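Local coordinates for protein ESSB (Geobacillus thermodenitrificans, PDB 2YNQ) that is an integral membrane component of the type VII secretion system that binds copies of itself and probably serves protein export, here its extracellular domain, at residues K127-K130 against L131-D135; E137-E140 against Y141-R145. One frame throughout, in Å; residues are numbered along the deposited sequence.

Interaction 1. Residues K127-K130 against L131-D135; sequences KQKK and LDEID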
# COMPACT_ATOMS: atom_id res chain seq x y z
N LYS D 127 0.72 -11.86 -21.07
CA LYS D 127 0.64 -11.52 -19.66
C LYS D 127 1.90 -11.99 -18.95
O LYS D 127 2.64 -11.17 -18.40
CB LYS D 127 -0.58 -12.19 -19.04
CG LYS D 127 -1.13 -11.54 -17.78
CD LYS D 127 -2.49 -10.94 -18.06
CE LYS D 127 -3.45 -11.23 -16.94
NZ LYS D 127 -4.85 -10.99 -17.37
N GLN D 128 2.13 -13.30 -18.98
CA GLN D 128 3.22 -13.94 -18.22
C GLN D 128 4.59 -13.41 -18.63
O GLN D 128 5.44 -13.19 -17.77
CB GLN D 128 3.16 -15.47 -18.36
CG GLN D 128 3.96 -16.24 -17.30
CD GLN D 128 3.54 -15.90 -15.87
OE1 GLN D 128 4.38 -15.63 -15.01
NE2 GLN D 128 2.24 -15.90 -15.61
N LYS D 129 4.77 -13.21 -19.93
CA LYS D 129 6.00 -12.64 -20.46
C LYS D 129 6.29 -11.28 -19.82
O LYS D 129 7.41 -11.04 -19.37
CB LYS D 129 5.92 -12.51 -21.98
CG LYS D 129 7.18 -11.95 -22.62
CD LYS D 129 7.05 -11.80 -24.13
CE LYS D 129 8.29 -11.13 -24.72
NZ LYS D 129 8.22 -11.01 -26.21
N LYS D 130 5.28 -10.42 -19.79
CA LYS D 130 5.43 -9.06 -19.25
C LYS D 130 5.70 -9.03 -17.75
O LYS D 130 6.59 -8.32 -17.31
CB LYS D 130 4.25 -8.17 -19.64
CG LYS D 130 4.47 -6.68 -19.34
CD LYS D 130 4.18 -5.81 -20.56
CE LYS D 130 5.49 -5.30 -21.17
NZ LYS D 130 5.26 -4.47 -22.39
N LEU D 131 4.95 -9.81 -16.98
CA LEU D 131 5.25 -9.95 -15.55
C LEU D 131 6.72 -10.31 -15.35
O LEU D 131 7.38 -9.75 -14.47
CB LEU D 131 4.39 -11.04 -14.89
CG LEU D 131 2.93 -10.83 -14.48
CD1 LEU D 131 2.61 -9.36 -14.25
CD2 LEU D 131 1.99 -11.44 -15.51
N ASP D 132 7.20 -11.23 -16.18
CA ASP D 132 8.56 -11.74 -16.10
C ASP D 132 9.58 -10.67 -16.44
O ASP D 132 10.57 -10.50 -15.71
CB ASP D 132 8.73 -12.99 -16.99
CG ASP D 132 8.00 -14.21 -16.43
OD1 ASP D 132 7.71 -14.24 -15.21
OD2 ASP D 132 7.71 -15.14 -17.21
N GLU D 133 9.34 -9.93 -17.52
CA GLU D 133 10.15 -8.75 -17.82
C GLU D 133 10.22 -7.79 -16.62
O GLU D 133 11.29 -7.24 -16.33
CB GLU D 133 9.59 -7.99 -19.03
CG GLU D 133 9.60 -8.73 -20.36
CD GLU D 133 9.02 -7.89 -21.50
OE1 GLU D 133 8.87 -6.65 -21.34
OE2 GLU D 133 8.71 -8.48 -22.57
N ILE D 134 9.10 -7.60 -15.93
CA ILE D 134 9.03 -6.61 -14.85
C ILE D 134 9.81 -7.07 -13.64
O ILE D 134 10.58 -6.31 -13.06
CB ILE D 134 7.56 -6.25 -14.47
CG1 ILE D 134 6.96 -5.31 -15.51
CG2 ILE D 134 7.48 -5.59 -13.10
CD1 ILE D 134 5.46 -5.33 -15.56
N ASP D 135 9.60 -8.32 -13.27
CA ASP D 135 10.27 -8.90 -12.12
C ASP D 135 11.78 -8.93 -12.30
O ASP D 135 12.53 -8.75 -11.34
CB ASP D 135 9.72 -10.29 -11.86
CG ASP D 135 8.34 -10.26 -11.24
OD1 ASP D 135 8.15 -9.51 -10.25
OD2 ASP D 135 7.46 -10.98 -11.74

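Interaction 2. Residues E137-E140 against Y141-R145; sequences EIKE and YERER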
# COMPACT_ATOMS: atom_id res chain seq x y z
N GLU D 137 13.47 -6.70 -14.17
CA GLU D 137 13.88 -5.31 -13.93
C GLU D 137 13.90 -4.92 -12.45
O GLU D 137 14.83 -4.26 -11.98
CB GLU D 137 13.00 -4.34 -14.70
CG GLU D 137 13.53 -2.95 -14.66
CD GLU D 137 12.86 -2.04 -15.65
OE1 GLU D 137 11.86 -2.46 -16.28
OE2 GLU D 137 13.35 -0.89 -15.79
N ILE D 138 12.88 -5.35 -11.72
CA ILE D 138 12.83 -5.09 -10.28
C ILE D 138 14.04 -5.73 -9.61
O ILE D 138 14.75 -5.07 -8.86
CB ILE D 138 11.50 -5.59 -9.65
CG1 ILE D 138 10.37 -4.62 -9.99
CG2 ILE D 138 11.65 -5.75 -8.13
CD1 ILE D 138 8.99 -5.21 -9.87
N LYS D 139 14.28 -7.00 -9.91
CA LYS D 139 15.40 -7.72 -9.30
C LYS D 139 16.74 -7.07 -9.64
O LYS D 139 17.61 -6.95 -8.78
CB LYS D 139 15.40 -9.21 -9.66
CG LYS D 139 16.13 -10.02 -8.61
CD LYS D 139 16.01 -11.53 -8.81
CE LYS D 139 16.67 -12.23 -7.63
NZ LYS D 139 16.67 -13.70 -7.80
N GLU D 140 16.88 -6.60 -10.88
CA GLU D 140 18.06 -5.85 -11.28
C GLU D 140 18.31 -4.62 -10.38
O GLU D 140 19.42 -4.44 -9.88
CB GLU D 140 18.00 -5.49 -12.77
CG GLU D 140 19.37 -5.26 -13.41
CD GLU D 140 20.40 -6.29 -12.96
OE1 GLU D 140 20.19 -7.50 -13.23
OE2 GLU D 140 21.42 -5.92 -12.32
N TYR D 141 17.26 -3.80 -10.16
CA TYR D 141 17.35 -2.61 -9.29
C TYR D 141 17.58 -3.01 -7.85
O TYR D 141 18.37 -2.39 -7.14
CB TYR D 141 16.10 -1.74 -9.38
CG TYR D 141 16.00 -0.93 -10.64
CD1 TYR D 141 16.95 0.02 -10.96
CD2 TYR D 141 14.92 -1.10 -11.50
CE1 TYR D 141 16.85 0.78 -12.13
CE2 TYR D 141 14.80 -0.36 -12.66
CZ TYR D 141 15.78 0.57 -12.97
OH TYR D 141 15.64 1.30 -14.12
N GLU D 142 16.88 -4.05 -7.42
CA GLU D 142 17.09 -4.58 -6.09
C GLU D 142 18.54 -5.02 -5.89
O GLU D 142 19.12 -4.79 -4.82
CB GLU D 142 16.12 -5.72 -5.82
CG GLU D 142 14.74 -5.23 -5.42
CD GLU D 142 14.77 -4.53 -4.08
OE1 GLU D 142 15.10 -3.33 -4.06
OE2 GLU D 142 14.50 -5.18 -3.05
N ARG D 143 19.13 -5.64 -6.91
CA ARG D 143 20.54 -6.02 -6.85
C ARG D 143 21.40 -4.77 -6.70
O ARG D 143 22.36 -4.76 -5.92
CB ARG D 143 20.95 -6.84 -8.08
CG ARG D 143 22.33 -7.46 -7.97
CD ARG D 143 22.57 -8.52 -9.05
NE ARG D 143 21.71 -9.70 -8.88
CZ ARG D 143 20.64 -9.97 -9.64
NH1 ARG D 143 20.30 -9.16 -10.63
NH2 ARG D 143 19.93 -11.07 -9.40
N GLU D 144 21.05 -3.71 -7.44
CA GLU D 144 21.80 -2.45 -7.37
C GLU D 144 21.73 -1.78 -6.00
O GLU D 144 22.75 -1.26 -5.51
CB GLU D 144 21.37 -1.48 -8.48
CG GLU D 144 22.01 -1.80 -9.81
CD GLU D 144 21.48 -0.95 -10.95
OE1 GLU D 144 20.66 -0.04 -10.70
OE2 GLU D 144 21.89 -1.20 -12.10
N ARG D 145 20.55 -1.80 -5.39
CA ARG D 145 20.36 -1.26 -4.05
C ARG D 145 21.25 -2.00 -3.05
O ARG D 145 21.95 -1.37 -2.25
CB ARG D 145 18.90 -1.33 -3.62
CG ARG D 145 18.62 -0.66 -2.28
CD ARG D 145 17.16 -0.82 -1.82
NE ARG D 145 16.70 -2.21 -1.86
CZ ARG D 145 17.13 -3.18 -1.05
NH1 ARG D 145 18.06 -2.94 -0.14
NH2 ARG D 145 16.64 -4.41 -1.17

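Interaction 1. Residues K127-K130 against L131-D135
Two successive turns of the long C-terminal α-helix 124-152 make this contact, in which K127-K130 passes its carbonyls to the amides of L131-I134 in regular i to i+4 order. The straightest of the four bonds runs from L131 N to K127 O (3.0 Å, 172° at the hydrogen). L131 leans back over the preceding turn: with CG beside its own backbone N (chi1 -79°), CD2 rests 3.9 Å from CG of K127, and the two side chains run alongside each other. L131 and I134 face helix 102-118, where R113, I116 and Y112 receive them, while the ammonium of K127 turns off to the carbonyl of D119. On the outer side E133 reaches back between two lysines. Its OE2 touches the methylene CE of K129 at 3.4 Å and its OE1 touches CE of K130 at 3.6 Å, yet both ammonium groups stay beyond salt-bridge range, so any attraction is probably diffuse. Further round, the Q128 amide and D132 carboxylate planes are turned 59° apart, OE1 of Q128 and OD1 of D132 being two acceptor oxygens 3.6 Å apart with no hydrogen bond between them.

Interaction 2. Residues E137-E140 against Y141-R145
The side chains of E137 and Y141 run alongside each other, pointing the same way, carboxylate and ring planes 25° apart, and CE2 of the ring is 3.5 Å from both CG and OE2 of E137. E137 O approaches the same ring obliquely, 3.2 Å from Y141 CD2. The R143 guanidinium has K139 O over one face and the E140 carboxylate at its edge; NH1 of R143 forms a salt bridge with OE1 of E140 at 3.1 Å, the two planes inclined by 40°. E140 gets there by bending at chi2 (42°). The aliphatic chain of K139 crosses beside NH2 of R143, with CE 3.9 Å away. R145 grips E142 side-on, NE to OE1 at 2.9 Å and NH2 to OE2 at 3.0 Å; both oxygens lie near the guanidinium plane, though NH2 meets OE2 from above the carboxylate. Both salt bridges span three residues, whereas the backbone bonds beneath, such as E142 N to I138 O, span four. I138 and Y141 pack on L109, I105 and V106 of helix 102-118, and E137 pairs with R97 of helix 89-99. R145 also bridges to E60 of the second subunit, whose T58 touches E142, at the dimer interface.

Interactions 1 and 2 follow one another along helix 124-152, the last helix of this extracellular fragment, with their centres 15 Å apart and only residue 136 between their segments. Both lie on the same side of the chain's centre. L131 and I134 in interaction 1, and I138 and Y141 in interaction 2, pack on helix 102-118, the first pair near that helix's C-terminal end and the second nearer its N-terminal part, as expected for two antiparallel neighbours. Their other surroundings differ. The second subunit does not touch 127-135, whereas 137-145 reaches it through E142 and R145. The helix thus packs on helix 102-118 through both contacts and, at 142-145, takes part in subunit pairing, consistent with a protein that binds its own copies.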